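Local coordinates for serine-rich Repeat Adhesion Glycoprotein (Srr1) (PDB 4MBO) that binds fibrinogen as a serine-rich repeat surface adhesin of Streptococcus agalactiae, probably through its paired immunoglobulin-like and adhesin-type domains, at residues 22-27 with 43-48; 65-70 with 139-144. All blocks are in the same frame, centred on the assembly; numbering follows the deposited sequence. Where two conformers were deposited one is given.

Interaction 1. Residues 22-27 with 43-48; sequences IALKDN and LVLNFA
The carboxamide of Asn46 is met by Lys25, whose NZ gives OD1 a hydrogen bond of 2.8 Å from above the amide plane, about 40° out of it. At the OD1 end of the same group lies the methyl of Ala23, with CB 3.4 Å from Asn46 OD1. Lys25 arrives as an extended chain, CG beside the backbone N (chi1 -65°), running diagonally across the strand pair, so that its CE also passes close to OD1. The other flat side chain, the Phe47 ring, turns away from segment 22-27; its CB is what touches Ile22, 4.0 Å from CG1.

The backbones carrying these groups are neighbouring antiparallel strands. Ala23 with Asn46 and Lys25 with Val44 are the hydrogen-bonded pairs, two bonds each; Ala23 N to Asn46 O spans 2.9 Å. Ile22 with Phe47 and Leu24 with Leu45 are the non-hydrogen-bonded pairs, and their side chains occupy the other face. There Leu45 CD1 wedges between Ile22 CG1 and Leu24 CD2, 3.9 Å from each.

The pairing puts strand 20-25 at the edge of a four-stranded antiparallel sheet of the Ig-like domain, with strand 116-126 on the far side of 43-51. The apolar face packs on the opposing sheet: Leu24 on Ile152, Leu45 on Leu64 and Ala143, Phe47 on Phe60 and Val62.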
loop_
_atom_site.group_PDB
_atom_site.type_symbol
_atom_site.label_atom_id
_atom_site.label_comp_id
_atom_site.label_asym_id
_atom_site.label_seq_id
_atom_site.Cartn_x
_atom_site.Cartn_y
_atom_site.Cartn_z
ATOM N N ILE A 22 18.967 -12.061 -13.609
ATOM C CA ILE A 22 17.892 -11.485 -12.810
ATOM C C ILE A 22 18.497 -11.094 -11.471
ATOM O O ILE A 22 19.366 -11.794 -10.942
ATOM C CB ILE A 22 16.687 -12.464 -12.663
ATOM C CG1 ILE A 22 15.526 -11.739 -11.972
ATOM C CG2 ILE A 22 17.074 -13.741 -11.909
ATOM C CD1 ILE A 22 14.211 -12.466 -12.104
ATOM N N ALA A 23 18.037 -9.977 -10.917
ATOM C CA ALA A 23 18.548 -9.481 -9.666
ATOM C C ALA A 23 17.536 -8.627 -8.945
ATOM O O ALA A 23 16.639 -8.019 -9.567
ATOM C CB ALA A 23 19.804 -8.670 -9.884
ATOM N N LEU A 24 17.641 -8.679 -7.604
ATOM C CA LEU A 24 16.866 -7.824 -6.693
ATOM C C LEU A 24 17.879 -6.947 -5.963
ATOM O O LEU A 24 18.870 -7.435 -5.396
ATOM C CB LEU A 24 16.019 -8.649 -5.711
ATOM C CG LEU A 24 14.809 -9.316 -6.328
ATOM C CD1 LEU A 24 14.291 -10.401 -5.406
ATOM C CD2 LEU A 24 13.706 -8.320 -6.666
ATOM N N LYS A 25 17.639 -5.636 -5.990
ATOM C CA LYS A 25 18.559 -4.679 -5.392
ATOM C C LYS A 25 17.866 -3.679 -4.465
ATOM O O LYS A 25 16.688 -3.343 -4.660
ATOM C CB LYS A 25 19.321 -3.963 -6.511
ATOM C CG LYS A 25 20.235 -4.904 -7.305
ATOM C CD LYS A 25 20.721 -4.330 -8.634
ATOM C CE LYS A 25 21.338 -5.450 -9.471
ATOM N NZ LYS A 25 21.359 -5.212 -10.943
ATOM N N ASP A 26 18.620 -3.208 -3.472
ATOM C CA ASP A 26 18.099 -2.288 -2.453
ATOM C C ASP A 26 18.967 -1.034 -2.267
ATOM O O ASP A 26 18.960 -0.428 -1.216
ATOM C CB ASP A 26 17.931 -3.025 -1.113
ATOM C CG ASP A 26 19.240 -3.377 -0.400
ATOM O OD1 ASP A 26 20.356 -3.152 -0.923
ATOM O OD2 ASP A 26 19.143 -3.926 0.742
ATOM N N ASN A 27 19.687 -0.677 -3.311
ATOM C CA ASN A 27 20.579 0.472 -3.258
ATOM C C ASN A 27 19.854 1.778 -2.932
ATOM O O ASN A 27 20.419 2.656 -2.259
ATOM C CB ASN A 27 21.308 0.594 -4.598
ATOM C CG ASN A 27 22.120 -0.645 -4.930
ATOM O OD1 ASN A 27 22.368 -1.489 -4.066
ATOM N ND2 ASN A 27 22.535 -0.762 -6.180
ATOM N N LEU A 43 11.981 -1.908 -3.433
ATOM C CA LEU A 43 13.122 -2.643 -3.981
ATOM C C LEU A 43 13.115 -2.461 -5.480
ATOM O O LEU A 43 12.183 -1.880 -6.045
ATOM C CB LEU A 43 13.017 -4.117 -3.634
ATOM C CG LEU A 43 13.036 -4.418 -2.130
ATOM C CD1 LEU A 43 12.715 -5.886 -1.862
ATOM C CD2 LEU A 43 14.355 -4.004 -1.488
ATOM N N VAL A 44 14.173 -2.929 -6.144
ATOM C CA VAL A 44 14.253 -2.824 -7.584
ATOM C C VAL A 44 14.550 -4.209 -8.177
ATOM O O VAL A 44 15.451 -4.922 -7.721
ATOM C CB VAL A 44 15.351 -1.812 -8.021
ATOM C CG1 VAL A 44 15.441 -1.803 -9.542
ATOM C CG2 VAL A 44 14.983 -0.395 -7.536
ATOM N N LEU A 45 13.759 -4.578 -9.159
ATOM C CA LEU A 45 13.941 -5.810 -9.912
ATOM C C LEU A 45 14.513 -5.506 -11.285
ATOM O O LEU A 45 14.021 -4.623 -11.996
ATOM C CB LEU A 45 12.587 -6.483 -10.105
ATOM C CG LEU A 45 12.537 -7.697 -11.055
ATOM C CD1 LEU A 45 13.397 -8.831 -10.513
ATOM C CD2 LEU A 45 11.100 -8.152 -11.250
ATOM N N ASN A 46 15.536 -6.257 -11.672
ATOM C CA ASN A 46 15.973 -6.145 -13.040
ATOM C C ASN A 46 16.244 -7.519 -13.632
ATOM O O ASN A 46 16.611 -8.468 -12.919
ATOM C CB ASN A 46 17.179 -5.257 -13.198
ATOM C CG ASN A 46 18.431 -5.899 -12.735
ATOM O OD1 ASN A 46 18.725 -5.907 -11.559
ATOM N ND2 ASN A 46 19.227 -6.410 -13.688
ATOM N N PHE A 47 16.015 -7.638 -14.932
ATOM C CA PHE A 47 16.292 -8.878 -15.637
ATOM C C PHE A 47 16.621 -8.574 -17.082
ATOM O O PHE A 47 16.299 -7.504 -17.600
ATOM C CB PHE A 47 15.124 -9.888 -15.510
ATOM C CG PHE A 47 13.809 -9.407 -16.031
ATOM C CD1 PHE A 47 13.466 -9.592 -17.362
ATOM C CD2 PHE A 47 12.899 -8.804 -15.172
ATOM C CE1 PHE A 47 12.235 -9.144 -17.838
ATOM C CE2 PHE A 47 11.675 -8.369 -15.646
ATOM C CZ PHE A 47 11.359 -8.533 -16.967
ATOM N N ALA A 48 17.264 -9.538 -17.739
ATOM C CA ALA A 48 17.623 -9.381 -19.128
ATOM C C ALA A 48 17.861 -10.760 -19.715
ATOM O O ALA A 48 18.162 -11.720 -18.986
ATOM C CB ALA A 48 18.882 -8.541 -19.250
#

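Interaction 2. Residues 65-70 with 139-144; sequences SDNLDT and QCFTAT
Asn67 brings its carboxamide obliquely against CD1 of the Phe141 ring, the side chains crossing at about a right angle and the two planes 36° apart, with Asn67 OD1 3.3 Å from Phe141 CD1. The backbone O of Asn67 lies in the ring plane at the edge, beside CE1. Leu68 adds an oblique apolar contact, its CD1 3.9 Å from Phe141 CD1.

The amide is held at both ends. Asn67 ND2 gives Cys140 O a nearly straight bond of 2.8 Å; the acceptor lies in the Asn67 amide plane, although the donor stands above the carbonyl plane of Cys140. ND2 also donates to a water that in turn donates to Gln139 OE1. At the other end, Ser65 OG donates to Asn67 OD1 over 2.7 Å, so hydrogen bonds at both ends restrain the flip of the amide.

Residues 65 to 68 form a type I beta turn closed by Leu68 N to Ser65 O, which carries the chain from strand 59-64 in one sheet of the Ig-like domain to strand 68-69 in the other. Ser65 continues the pairing of 59-64 with 139-145 through its N, which donates to Thr142 O. Ser65 OG, set between the backbone N and the carbonyl carbon (chi1 52°), lies 3.1 Å from Thr142 N and accepts a bond straight to within 4°. A side chain thus serves as acceptor where a backbone carbonyl would continue a regular strand pairing. Ser65 CB also touches Thr142 OG1.

Phe141 is flanked further by Ile131 and Pro126, while Cys140 SG is covalently linked to beta-mercaptoethanol, probably from the crystallisation liquor.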
loop_
_atom_site.group_PDB
_atom_site.type_symbol
_atom_site.label_atom_id
_atom_site.label_comp_id
_atom_site.label_asym_id
_atom_site.label_seq_id
_atom_site.Cartn_x
_atom_site.Cartn_y
_atom_site.Cartn_z
ATOM N N SER A 65 8.011 -14.079 -5.457
ATOM C CA SER A 65 7.550 -14.715 -4.249
ATOM C C SER A 65 6.218 -14.115 -3.820
ATOM O O SER A 65 5.853 -13.020 -4.267
ATOM C CB SER A 65 8.632 -14.595 -3.162
ATOM O OG SER A 65 9.101 -13.253 -2.959
ATOM N N ASP A 66 5.469 -14.845 -3.002
ATOM C CA ASP A 66 4.153 -14.418 -2.575
ATOM C C ASP A 66 4.131 -13.120 -1.819
ATOM O O ASP A 66 3.068 -12.526 -1.659
ATOM C CB ASP A 66 3.530 -15.445 -1.621
ATOM C CG ASP A 66 3.039 -16.663 -2.290
ATOM O OD1 ASP A 66 3.240 -16.872 -3.486
ATOM O OD2 ASP A 66 2.404 -17.466 -1.542
ATOM N N ASN A 67 5.272 -12.690 -1.304
ATOM C CA ASN A 67 5.300 -11.482 -0.526
ATOM C C ASN A 67 5.829 -10.287 -1.288
ATOM O O ASN A 67 6.222 -9.314 -0.665
ATOM C CB ASN A 67 6.146 -11.688 0.727
ATOM C CG ASN A 67 7.575 -12.099 0.407
ATOM O OD1 ASN A 67 7.979 -12.138 -0.759
ATOM N ND2 ASN A 67 8.352 -12.369 1.447
ATOM N N LEU A 68 5.814 -10.349 -2.615
ATOM C CA LEU A 68 6.365 -9.289 -3.447
ATOM C C LEU A 68 5.390 -8.946 -4.567
ATOM O O LEU A 68 4.833 -9.864 -5.178
ATOM C CB LEU A 68 7.693 -9.820 -4.005
ATOM C CG LEU A 68 8.697 -8.891 -4.642
ATOM C CD1 LEU A 68 9.229 -7.902 -3.641
ATOM C CD2 LEU A 68 9.851 -9.702 -5.246
ATOM N N ASP A 69 5.138 -7.644 -4.812
ATOM C CA ASP A 69 4.219 -7.186 -5.862
ATOM C C ASP A 69 4.859 -6.036 -6.645
ATOM O O ASP A 69 5.923 -5.553 -6.283
ATOM C CB ASP A 69 2.824 -6.846 -5.321
ATOM C CG ASP A 69 2.782 -5.615 -4.458
ATOM O OD1 ASP A 69 3.320 -4.584 -4.888
ATOM O OD2 ASP A 69 2.124 -5.664 -3.367
ATOM N N THR A 70 4.241 -5.677 -7.764
ATOM C CA THR A 70 4.689 -4.603 -8.634
ATOM C C THR A 70 3.928 -3.297 -8.424
ATOM O O THR A 70 4.039 -2.356 -9.224
ATOM C CB THR A 70 4.447 -5.012 -10.107
ATOM O OG1 THR A 70 3.044 -5.305 -10.275
ATOM C CG2 THR A 70 5.288 -6.220 -10.447
ATOM N N GLN A 139 12.791 -10.457 6.102
ATOM C CA GLN A 139 11.897 -11.254 5.273
ATOM C C GLN A 139 12.667 -11.615 4.016
ATOM O O GLN A 139 13.564 -10.893 3.626
ATOM C CB GLN A 139 10.667 -10.426 4.892
ATOM C CG GLN A 139 9.953 -9.792 6.083
ATOM C CD GLN A 139 9.439 -10.843 7.036
ATOM O OE1 GLN A 139 8.480 -11.559 6.722
ATOM N NE2 GLN A 139 10.010 -10.896 8.233
ATOM N N CYS A 140 12.290 -12.708 3.380
ATOM C CA CYS A 140 12.966 -13.212 2.178
ATOM C C CYS A 140 12.129 -12.899 0.913
ATOM O O CYS A 140 10.943 -13.246 0.837
ATOM C CB CYS A 140 13.158 -14.726 2.363
ATOM S SG CYS A 140 13.403 -15.659 0.845
ATOM N N PHE A 141 12.741 -12.219 -0.047
ATOM C CA PHE A 141 12.100 -11.820 -1.314
ATOM C C PHE A 141 12.857 -12.453 -2.454
ATOM O O PHE A 141 14.054 -12.380 -2.486
ATOM C CB PHE A 141 12.060 -10.311 -1.470
ATOM C CG PHE A 141 11.405 -9.617 -0.318
ATOM C CD1 PHE A 141 10.024 -9.551 -0.227
ATOM C CD2 PHE A 141 12.168 -9.040 0.686
ATOM C CE1 PHE A 141 9.415 -8.958 0.829
ATOM C CE2 PHE A 141 11.548 -8.425 1.765
ATOM C CZ PHE A 141 10.175 -8.373 1.821
ATOM N N THR A 142 12.143 -13.090 -3.367
ATOM C CA THR A 142 12.768 -13.758 -4.518
ATOM C C THR A 142 12.031 -13.500 -5.832
ATOM O O THR A 142 10.863 -13.161 -5.869
ATOM C CB THR A 142 12.910 -15.295 -4.324
ATOM O OG1 THR A 142 11.622 -15.962 -4.256
ATOM C CG2 THR A 142 13.720 -15.612 -3.048
ATOM N N ALA A 143 12.755 -13.710 -6.922
ATOM C CA ALA A 143 12.219 -13.612 -8.258
ATOM C C ALA A 143 12.940 -14.627 -9.105
ATOM O O ALA A 143 14.152 -14.780 -9.010
ATOM C CB ALA A 143 12.398 -12.224 -8.823
ATOM N N THR A 144 12.200 -15.262 -10.008
ATOM C CA THR A 144 12.724 -16.300 -10.887
ATOM C C THR A 144 12.388 -16.043 -12.345
ATOM O O THR A 144 11.282 -15.658 -12.671
ATOM C CB THR A 144 12.111 -17.665 -10.508
ATOM O OG1 THR A 144 12.531 -18.023 -9.179
ATOM C CG2 THR A 144 12.542 -18.770 -11.440
HETATM O O HOH W 1 7.725 -12.665 4.359
#

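How the interactions relate
Interaction 1 and interaction 2 come one after the other along the chain, their centres 11 Å apart, and both belong to the Ig-like part of the adhesin. Interaction 1 pairs two strands of the four-stranded sheet; interaction 2 joins strand 139-145 of the mixed sheet to the turn leading into strand 68-69, at the other outer edge of the four-stranded sheet. They touch where the two sheets face each other, where Leu24 CD1 packs 3.5 Å from Phe141 O and Ile22 CD1 lies 3.8 Å from Ala143 CB. Interaction 1 pairs strands within one layer of the sandwich, while interaction 2 lies where the chain passes from one layer to the other.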